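Local coordinates for protein nickel-dependent hydrogenase large subunit (Allochromatium vinosum, PDB 3MYR) that acts as the large subunit of a membrane-bound [NiFe] hydrogenase, oxidising hydrogen at a nickel-iron centre, and probably recycles the hydrogen released by nitrogenase, at residues C64-A75 against G481-H492; P85-I96 against D286-D294. One frame throughout, in Å; residues are numbered along the deposited sequence.

Interaction 1: residues C64-A75 against G481-H492. With NFV (Ni-Fe oxidized active center), chain N.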
loop_
_atom_site.group_PDB
_atom_site.type_symbol
_atom_site.label_atom_id
_atom_site.label_comp_id
_atom_site.label_asym_id
_atom_site.label_seq_id
_atom_site.Cartn_x
_atom_site.Cartn_y
_atom_site.Cartn_z
ATOM N N CYS B 64 0.621 1.373 -0.737
ATOM C CA CYS B 64 1.191 2.437 -1.529
ATOM C C CYS B 64 -0.010 3.041 -2.335
ATOM O O CYS B 64 -0.042 3.008 -3.559
ATOM C CB CYS B 64 2.323 1.975 -2.465
ATOM S SG CYS B 64 1.718 0.585 -3.525
ATOM N N THR B 65 -0.983 3.599 -1.637
ATOM C CA THR B 65 -2.041 4.299 -2.339
ATOM C C THR B 65 -1.335 5.505 -3.043
ATOM O O THR B 65 -0.143 5.720 -2.775
ATOM C CB THR B 65 -3.127 4.767 -1.371
ATOM O OG1 THR B 65 -4.193 5.297 -2.160
ATOM C CG2 THR B 65 -2.602 5.810 -0.416
ATOM N N LEU B 66 -2.010 6.145 -3.993
ATOM C CA LEU B 66 -1.449 7.244 -4.800
ATOM C C LEU B 66 -0.489 6.784 -5.913
ATOM O O LEU B 66 -0.544 7.290 -7.033
ATOM C CB LEU B 66 -0.885 8.400 -3.892
ATOM C CG LEU B 66 0.009 9.463 -4.573
ATOM C CD1 LEU B 66 -0.133 10.759 -3.901
ATOM C CD2 LEU B 66 1.478 9.011 -4.534
ATOM N N VAL B 67 0.424 5.843 -5.640
ATOM C CA VAL B 67 1.559 5.725 -6.589
ATOM C C VAL B 67 1.161 5.147 -7.953
ATOM O O VAL B 67 1.713 5.584 -8.962
ATOM C CB VAL B 67 2.767 4.866 -6.039
ATOM C CG1 VAL B 67 3.218 5.454 -4.664
ATOM C CG2 VAL B 67 2.338 3.395 -5.938
ATOM N N HIS B 68 0.170 4.243 -8.001
ATOM C CA HIS B 68 -0.290 3.797 -9.305
ATOM C C HIS B 68 -1.170 4.844 -9.998
ATOM O O HIS B 68 -1.273 4.788 -11.197
ATOM C CB HIS B 68 -1.035 2.453 -9.193
ATOM C CG HIS B 68 -0.131 1.321 -8.762
ATOM N ND1 HIS B 68 0.756 0.719 -9.610
ATOM C CD2 HIS B 68 0.013 0.689 -7.570
ATOM C CE1 HIS B 68 1.453 -0.206 -8.955
ATOM N NE2 HIS B 68 1.012 -0.252 -7.713
ATOM N N GLY B 69 -1.925 5.672 -9.242
ATOM C CA GLY B 69 -2.623 6.782 -9.837
ATOM C C GLY B 69 -1.605 7.677 -10.540
ATOM O O GLY B 69 -1.806 8.082 -11.664
ATOM N N ILE B 70 -0.540 8.052 -9.856
ATOM C CA ILE B 70 0.471 8.895 -10.450
ATOM C C ILE B 70 1.137 8.253 -11.696
ATOM O O ILE B 70 1.264 8.900 -12.735
ATOM C CB ILE B 70 1.519 9.326 -9.356
ATOM C CG1 ILE B 70 0.871 10.507 -8.608
ATOM C CG2 ILE B 70 2.838 9.819 -10.054
ATOM C CD1 ILE B 70 1.537 10.818 -7.463
ATOM N N ALA B 71 1.561 6.992 -11.593
ATOM C CA ALA B 71 2.211 6.329 -12.728
ATOM C C ALA B 71 1.236 6.251 -13.927
ATOM O O ALA B 71 1.637 6.448 -15.081
ATOM C CB ALA B 71 2.641 4.913 -12.317
ATOM N N SER B 72 -0.049 6.000 -13.628
ATOM C CA SER B 72 -1.057 5.901 -14.660
ATOM C C SER B 72 -1.281 7.200 -15.407
ATOM O O SER B 72 -1.256 7.217 -16.638
ATOM C CB SER B 72 -2.401 5.394 -14.104
ATOM O OG SER B 72 -3.291 5.184 -15.170
ATOM N N VAL B 73 -1.463 8.316 -14.703
ATOM C CA VAL B 73 -1.794 9.590 -15.432
ATOM C C VAL B 73 -0.493 10.002 -16.146
ATOM O O VAL B 73 -0.541 10.587 -17.234
ATOM C CB VAL B 73 -2.296 10.742 -14.487
ATOM C CG1 VAL B 73 -3.698 10.398 -13.881
ATOM C CG2 VAL B 73 -1.303 10.970 -13.366
ATOM N N ARG B 74 0.663 9.731 -15.550
ATOM C CA ARG B 74 1.947 10.022 -16.246
ATOM C C ARG B 74 2.106 9.179 -17.537
ATOM O O ARG B 74 2.703 9.657 -18.512
ATOM C CB ARG B 74 3.153 9.717 -15.362
ATOM C CG ARG B 74 3.439 10.798 -14.324
ATOM C CD ARG B 74 4.616 10.429 -13.422
ATOM N NE ARG B 74 4.896 11.481 -12.423
ATOM C CZ ARG B 74 5.819 11.382 -11.468
ATOM N NH1 ARG B 74 6.534 10.278 -11.370
ATOM N NH2 ARG B 74 6.001 12.367 -10.575
ATOM N N ALA B 75 1.573 7.940 -17.533
ATOM C CA ALA B 75 1.688 7.074 -18.719
ATOM C C ALA B 75 0.865 7.673 -19.828
ATOM O O ALA B 75 1.326 7.744 -21.001
ATOM C CB ALA B 75 1.164 5.599 -18.402
ATOM N N GLY B 481 4.574 5.602 -17.960
ATOM C CA GLY B 481 4.516 6.454 -16.758
ATOM C C GLY B 481 5.456 5.860 -15.735
ATOM O O GLY B 481 5.345 4.675 -15.416
ATOM N N ILE B 482 6.462 6.624 -15.342
ATOM C CA ILE B 482 7.427 6.123 -14.366
ATOM C C ILE B 482 7.258 6.842 -13.047
ATOM O O ILE B 482 6.695 7.952 -12.954
ATOM C CB ILE B 482 8.927 6.212 -14.849
ATOM C CG1 ILE B 482 9.316 7.628 -15.193
ATOM C CG2 ILE B 482 9.133 5.429 -16.074
ATOM C CD1 ILE B 482 9.834 8.516 -13.931
ATOM N N MET B 483 7.707 6.191 -11.993
ATOM C CA MET B 483 7.617 6.804 -10.676
ATOM C C MET B 483 8.596 6.045 -9.773
ATOM O O MET B 483 8.905 4.881 -10.054
ATOM C CB MET B 483 6.207 6.668 -10.157
ATOM C CG MET B 483 6.213 6.484 -8.667
ATOM S SD MET B 483 4.723 7.144 -8.107
ATOM C CE MET B 483 5.245 8.060 -6.663
ATOM N N GLU B 484 9.102 6.693 -8.732
ATOM C CA GLU B 484 9.839 5.974 -7.684
ATOM C C GLU B 484 8.818 5.862 -6.574
ATOM O O GLU B 484 8.502 6.855 -5.930
ATOM C CB GLU B 484 11.070 6.776 -7.218
ATOM C CG GLU B 484 12.375 6.599 -8.110
ATOM C CD GLU B 484 12.970 5.140 -8.137
ATOM O OE1 GLU B 484 12.862 4.346 -7.134
ATOM O OE2 GLU B 484 13.582 4.806 -9.182
ATOM N N ALA B 485 8.207 4.692 -6.437
ATOM C CA ALA B 485 7.207 4.462 -5.385
ATOM C C ALA B 485 8.008 4.142 -4.094
ATOM O O ALA B 485 9.201 3.849 -4.186
ATOM C CB ALA B 485 6.317 3.269 -5.790
ATOM N N PRO B 486 7.401 4.282 -2.897
ATOM C CA PRO B 486 8.190 3.895 -1.690
ATOM C C PRO B 486 8.929 2.536 -1.733
ATOM O O PRO B 486 9.976 2.412 -1.115
ATOM C CB PRO B 486 7.132 3.868 -0.555
ATOM C CG PRO B 486 6.131 4.903 -1.038
ATOM C CD PRO B 486 6.007 4.680 -2.548
ATOM N N ARG B 487 8.407 1.543 -2.464
ATOM C CA ARG B 487 9.106 0.272 -2.587
ATOM C C ARG B 487 10.071 0.184 -3.765
ATOM O O ARG B 487 10.841 -0.743 -3.828
ATOM C CB ARG B 487 8.128 -0.904 -2.540
ATOM C CG ARG B 487 7.490 -1.018 -1.162
ATOM C CD ARG B 487 6.115 -1.741 -1.168
ATOM N NE ARG B 487 5.550 -1.590 0.192
ATOM C CZ ARG B 487 4.940 -0.490 0.667
ATOM N NH1 ARG B 487 4.697 0.636 -0.043
ATOM N NH2 ARG B 487 4.688 -0.455 1.916
ATOM N N GLY B 488 10.096 1.185 -4.644
ATOM C CA GLY B 488 11.116 1.249 -5.691
ATOM C C GLY B 488 10.468 1.629 -7.053
ATOM O O GLY B 488 9.319 2.129 -7.114
ATOM N N ALA B 489 11.178 1.332 -8.139
ATOM C CA ALA B 489 10.867 1.829 -9.462
ATOM C C ALA B 489 9.585 1.200 -9.988
ATOM O O ALA B 489 9.532 -0.016 -10.075
ATOM C CB ALA B 489 12.019 1.439 -10.428
ATOM N N LEU B 490 8.658 2.018 -10.491
ATOM C CA LEU B 490 7.332 1.577 -10.876
ATOM C C LEU B 490 7.161 2.137 -12.262
ATOM O O LEU B 490 7.489 3.311 -12.482
ATOM C CB LEU B 490 6.233 2.223 -9.965
ATOM C CG LEU B 490 4.773 2.198 -10.474
ATOM C CD1 LEU B 490 4.257 0.761 -10.507
ATOM C CD2 LEU B 490 3.819 2.973 -9.487
ATOM N N GLY B 491 6.646 1.328 -13.192
ATOM C CA GLY B 491 6.342 1.823 -14.532
ATOM C C GLY B 491 4.997 1.236 -14.992
ATOM O O GLY B 491 4.709 0.044 -14.684
ATOM N N HIS B 492 4.207 2.032 -15.744
ATOM C CA HIS B 492 3.013 1.568 -16.387
ATOM C C HIS B 492 3.255 1.820 -17.862
ATOM O O HIS B 492 3.482 2.969 -18.251
ATOM C CB HIS B 492 1.797 2.369 -15.959
ATOM C CG HIS B 492 1.345 2.081 -14.553
ATOM N ND1 HIS B 492 0.118 2.469 -14.082
ATOM C CD2 HIS B 492 1.940 1.403 -13.539
ATOM C CE1 HIS B 492 -0.020 2.073 -12.827
ATOM N NE2 HIS B 492 1.056 1.383 -12.491
HETATM FE FE NFV N . 3.584 -0.574 -4.226
HETATM NI NI NFV N . 1.475 -1.793 -2.451
HETATM C C1 NFV N . 3.866 0.044 -5.646
HETATM O O1 NFV N . 4.148 0.554 -6.740
HETATM C C2 NFV N . 4.852 0.644 -3.489
HETATM N N2 NFV N . 5.633 1.418 -3.050
HETATM C C3 NFV N . 4.884 -1.921 -4.448
HETATM N N3 NFV N . 5.674 -2.772 -4.601
HETATM O O4 NFV N . 3.282 -1.266 -2.388
#

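Interaction 2: residues P85-I96 against D286-D294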
loop_
_atom_site.group_PDB
_atom_site.type_symbol
_atom_site.label_atom_id
_atom_site.label_comp_id
_atom_site.label_asym_id
_atom_site.label_seq_id
_atom_site.Cartn_x
_atom_site.Cartn_y
_atom_site.Cartn_z
ATOM N N PRO B 85 0.759 21.861 -15.931
ATOM C CA PRO B 85 1.076 23.168 -15.329
ATOM C C PRO B 85 1.925 23.019 -14.073
ATOM O O PRO B 85 1.825 22.010 -13.331
ATOM C CB PRO B 85 -0.302 23.736 -14.928
ATOM C CG PRO B 85 -1.344 22.780 -15.505
ATOM C CD PRO B 85 -0.644 21.457 -15.736
ATOM N N LEU B 86 2.709 24.045 -13.761
ATOM C CA LEU B 86 3.660 23.949 -12.635
ATOM C C LEU B 86 2.914 23.571 -11.324
ATOM O O LEU B 86 3.412 22.757 -10.538
ATOM C CB LEU B 86 4.412 25.267 -12.447
ATOM C CG LEU B 86 5.442 25.311 -11.314
ATOM C CD1 LEU B 86 6.474 24.168 -11.384
ATOM C CD2 LEU B 86 6.216 26.674 -11.431
ATOM N N ASN B 87 1.761 24.190 -11.064
ATOM C CA ASN B 87 1.126 23.980 -9.744
ATOM C C ASN B 87 0.735 22.514 -9.650
ATOM O O ASN B 87 0.819 21.915 -8.581
ATOM C CB ASN B 87 -0.149 24.802 -9.596
ATOM C CG ASN B 87 0.124 26.264 -9.445
ATOM O OD1 ASN B 87 1.175 26.656 -8.940
ATOM N ND2 ASN B 87 -0.835 27.117 -9.905
ATOM N N ALA B 88 0.329 21.904 -10.776
ATOM C CA ALA B 88 -0.037 20.495 -10.708
ATOM C C ALA B 88 1.189 19.651 -10.339
ATOM O O ALA B 88 1.106 18.655 -9.587
ATOM C CB ALA B 88 -0.653 20.023 -12.051
ATOM N N GLN B 89 2.324 19.990 -10.930
ATOM C CA GLN B 89 3.518 19.219 -10.718
ATOM C C GLN B 89 3.995 19.336 -9.265
ATOM O O GLN B 89 4.354 18.336 -8.648
ATOM C CB GLN B 89 4.638 19.636 -11.708
ATOM C CG GLN B 89 5.797 18.604 -11.696
ATOM C CD GLN B 89 5.476 17.315 -12.508
ATOM O OE1 GLN B 89 5.856 17.190 -13.678
ATOM N NE2 GLN B 89 4.854 16.351 -11.869
ATOM N N LEU B 90 3.918 20.537 -8.690
ATOM C CA LEU B 90 4.263 20.759 -7.276
ATOM C C LEU B 90 3.326 20.026 -6.353
ATOM O O LEU B 90 3.738 19.449 -5.322
ATOM C CB LEU B 90 4.185 22.231 -6.919
ATOM C CG LEU B 90 5.449 23.088 -7.172
ATOM C CD1 LEU B 90 6.791 22.464 -7.397
ATOM C CD2 LEU B 90 5.243 24.365 -7.790
ATOM N N ILE B 91 2.039 20.104 -6.664
ATOM C CA ILE B 91 1.080 19.356 -5.862
ATOM C C ILE B 91 1.336 17.828 -5.926
ATOM O O ILE B 91 1.324 17.179 -4.891
ATOM C CB ILE B 91 -0.371 19.733 -6.181
ATOM C CG1 ILE B 91 -0.612 21.168 -5.653
ATOM C CG2 ILE B 91 -1.390 18.634 -5.514
ATOM C CD1 ILE B 91 -1.932 21.889 -6.282
ATOM N N ARG B 92 1.662 17.300 -7.121
ATOM C CA ARG B 92 1.953 15.909 -7.201
ATOM C C ARG B 92 3.202 15.557 -6.373
ATOM O O ARG B 92 3.185 14.566 -5.686
ATOM C CB ARG B 92 2.111 15.399 -8.632
ATOM C CG ARG B 92 0.753 15.171 -9.364
ATOM C CD ARG B 92 1.028 14.791 -10.889
ATOM N NE ARG B 92 -0.199 14.646 -11.670
ATOM C CZ ARG B 92 -0.219 14.310 -12.957
ATOM N NH1 ARG B 92 0.940 13.955 -13.577
ATOM N NH2 ARG B 92 -1.383 14.253 -13.590
ATOM N N ASN B 93 4.259 16.367 -6.446
ATOM C CA ASN B 93 5.446 16.114 -5.651
ATOM C C ASN B 93 5.107 16.084 -4.167
ATOM O O ASN B 93 5.594 15.217 -3.432
ATOM C CB ASN B 93 6.540 17.198 -5.840
ATOM C CG ASN B 93 7.283 17.086 -7.161
ATOM O OD1 ASN B 93 8.101 17.988 -7.500
ATOM N ND2 ASN B 93 7.017 16.044 -7.925
ATOM N N LEU B 94 4.373 17.099 -3.700
ATOM C CA LEU B 94 3.971 17.149 -2.301
ATOM C C LEU B 94 3.188 15.897 -1.855
ATOM O O LEU B 94 3.444 15.312 -0.777
ATOM C CB LEU B 94 3.116 18.405 -2.073
ATOM C CG LEU B 94 3.910 19.727 -2.009
ATOM C CD1 LEU B 94 2.965 20.949 -2.205
ATOM C CD2 LEU B 94 4.656 19.839 -0.640
ATOM N N MET B 95 2.257 15.441 -2.689
ATOM C CA MET B 95 1.458 14.250 -2.354
ATOM C C MET B 95 2.368 13.029 -2.370
ATOM O O MET B 95 2.209 12.133 -1.544
ATOM C CB MET B 95 0.323 14.095 -3.375
ATOM C CG MET B 95 -0.738 15.196 -3.239
ATOM S SD MET B 95 -2.090 15.024 -4.465
ATOM C CE MET B 95 -1.320 14.430 -5.979
ATOM N N ILE B 96 3.305 12.962 -3.323
ATOM C CA ILE B 96 4.238 11.831 -3.345
ATOM C C ILE B 96 5.095 11.822 -2.091
ATOM O O ILE B 96 5.210 10.804 -1.423
ATOM C CB ILE B 96 5.154 11.831 -4.615
ATOM C CG1 ILE B 96 4.311 11.594 -5.849
ATOM C CG2 ILE B 96 6.392 10.802 -4.494
ATOM C CD1 ILE B 96 5.072 12.036 -7.166
ATOM N N ASP B 286 12.683 10.262 -9.973
ATOM C CA ASP B 286 11.403 10.936 -9.758
ATOM C C ASP B 286 11.610 12.313 -9.129
ATOM O O ASP B 286 12.718 12.633 -8.707
ATOM C CB ASP B 286 10.516 10.104 -8.824
ATOM C CG ASP B 286 9.018 10.308 -9.112
ATOM O OD1 ASP B 286 8.237 9.368 -8.896
ATOM O OD2 ASP B 286 8.613 11.440 -9.495
ATOM N N LEU B 287 10.530 13.081 -9.040
ATOM C CA LEU B 287 10.452 14.303 -8.257
ATOM C C LEU B 287 11.198 15.467 -8.918
ATOM O O LEU B 287 12.239 15.941 -8.424
ATOM C CB LEU B 287 10.834 14.120 -6.798
ATOM C CG LEU B 287 9.892 13.103 -6.083
ATOM C CD1 LEU B 287 10.598 12.664 -4.778
ATOM C CD2 LEU B 287 8.487 13.715 -5.776
ATOM N N PRO B 288 10.628 15.958 -10.029
ATOM C CA PRO B 288 11.270 17.077 -10.772
ATOM C C PRO B 288 11.099 18.423 -10.032
ATOM O O PRO B 288 10.104 18.598 -9.354
ATOM C CB PRO B 288 10.495 17.090 -12.103
ATOM C CG PRO B 288 9.090 16.570 -11.701
ATOM C CD PRO B 288 9.427 15.429 -10.723
ATOM N N THR B 289 12.056 19.347 -10.156
ATOM C CA THR B 289 11.994 20.672 -9.553
ATOM C C THR B 289 10.963 21.580 -10.253
ATOM O O THR B 289 10.408 22.499 -9.631
ATOM C CB THR B 289 13.371 21.428 -9.637
ATOM O OG1 THR B 289 13.786 21.436 -10.995
ATOM C CG2 THR B 289 14.457 20.760 -8.787
ATOM N N GLY B 290 10.663 21.277 -11.515
ATOM C CA GLY B 290 9.820 22.146 -12.320
ATOM C C GLY B 290 8.673 21.400 -12.969
ATOM O O GLY B 290 8.377 20.246 -12.625
ATOM N N ALA B 291 7.994 22.069 -13.903
ATOM C CA ALA B 291 6.728 21.583 -14.472
ATOM C C ALA B 291 6.997 20.356 -15.308
ATOM O O ALA B 291 6.231 19.372 -15.247
ATOM C CB ALA B 291 6.046 22.679 -15.314
ATOM N N SER B 292 8.093 20.374 -16.073
ATOM C CA SER B 292 8.355 19.249 -16.967
ATOM C C SER B 292 9.004 18.020 -16.255
ATOM O O SER B 292 9.787 18.162 -15.289
ATOM C CB SER B 292 9.180 19.718 -18.178
ATOM O OG SER B 292 10.304 18.902 -18.340
ATOM N N LEU B 293 8.612 16.820 -16.679
ATOM C CA LEU B 293 9.074 15.580 -16.018
ATOM C C LEU B 293 10.454 15.214 -16.585
ATOM O O LEU B 293 10.618 14.211 -17.275
ATOM C CB LEU B 293 8.076 14.454 -16.277
ATOM C CG LEU B 293 7.642 13.437 -15.212
ATOM C CD1 LEU B 293 7.854 12.001 -15.597
ATOM C CD2 LEU B 293 8.089 13.742 -13.775
ATOM N N ASP B 294 11.439 16.069 -16.327
ATOM C CA ASP B 294 12.718 16.004 -16.992
ATOM C C ASP B 294 13.685 15.330 -16.028
ATOM O O ASP B 294 13.934 15.852 -14.935
ATOM C CB ASP B 294 13.171 17.418 -17.297
ATOM C CG ASP B 294 14.580 17.491 -17.883
ATOM O OD1 ASP B 294 14.975 18.627 -18.196
ATOM O OD2 ASP B 294 15.307 16.468 -18.014
#

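Interaction 1: residues C64-A75 against G481-H492
Cys64 and Arg487 meet beside the nickel-iron centre: Cys64 SG binds the iron at 2.3 Å, while its CB lies 3.6 Å from Arg487 NH1. Arg487 grips ligand atom N2 through its backbone N (2.8 Å) and, more weakly, through NH1; its NH2 is held by salt bridges to Asp553 and Asp103. Val67 divides its branches: CG1, anti to the carbonyl carbon (chi1 -54°), reaches tip to tip toward Pro486 CD, which leaves CG2 between backbone N and carbonyl carbon, directed at ligand atom O1. Its CB rests on Met483 SD, the two side chains crossing at about a right angle. His68 ND1 then joins His492 NE2 in a nearly straight (179°) 3.0 Å hydrogen bond, rim meeting rim. One turn along the helix, Ala71 CB sits squarely over the face of the His492 ring, 3.7 Å from its centroid. His492 ND1 is bonded to Tyr504, so an alanine here would probably leave His68 ND1 and Tyr504 without this mate and Ala71 without its aromatic cover. Ala71 O meets Gly481 CA at 3.3 Å, where a side chain would collide with the helix. Arg74 sends NH1 onto an in-plane lone pair of Ile482 O (2.8 Å), with Ile70 CG2 over one guanidinium face, toward its rim. A helix following a metal-binding cysteine is packed on a beta hairpin, whose turn and adjoining strand residues line the [NiFe] hydrogenase active site.

Interaction 2: residues P85-I96 against D286-D294
Ile96 and Leu287 slide past each other in opposite directions, and nearly every part of the isoleucine feels the same methyl group. Its CB lies 4.0 Å from Leu287 CD2. The CG2 branch, turned anti to the backbone N because CG1 stands anti to the carbonyl carbon (chi1 -66°), comes nearer, 3.8 Å from Leu287 CD2. At the tip, CD1 touches the same methyl from the same side and lies 4.3 Å from Asp286 OD2. Leu287 CD2 thus lodges against the helix, and Asn93, one turn earlier, borders it through CG. Pro288 follows in the chain; its CG packs 3.8 Å from Gln89 CD, the two side chains crossing at about a right angle. Gln89 CG lies 3.2 Å from Gly290 O, and its amide end reaches the carbonyl of Ala291. Nearer the start of the helix, Leu86 CD1 lies 3.6 Å from Ala291 N, and its CB faces Ala291 CB. The loop therefore follows the helix backward, Leu287 near Ile96 and Ala291 near Leu86. Beyond them, Leu440 of helix 426-456 touches Leu287, and Trp447 touches Asn93. The chemistry changes along this line: hydrocarbon packing seats Leu287, whereas from Pro288 onward the amide side chains of Asn93 and Gln89 lie beside backbone carbonyls. This implies a join that rests chiefly on close apolar packing, with neutral amides beside carbonyls and no charged pair bridging the two segments.

In the fold
Asp286 couples the two contacts: its OD2 forms a 3.0 Å salt bridge with Arg74 NH2, and its OD1 lies 2.8 Å from Glu484 N in a probable hydrogen bond. The strand of interaction 2 is thereby fixed to both the helix and the hairpin of interaction 1. Helices 67-80 and 86-112, consecutive in the chain, also pack directly, with Ile70 against Ile96 and Val73 CG2 3.3 Å from Arg92 NH2. The centres of the two contacts are about 13 Å apart. Interaction 1 borders the nickel-iron centre itself; interaction 2 stands one layer behind, the side chain of Ile96 being about 10 Å from that ligand, an example of a metal pocket backed by successive layers of packing.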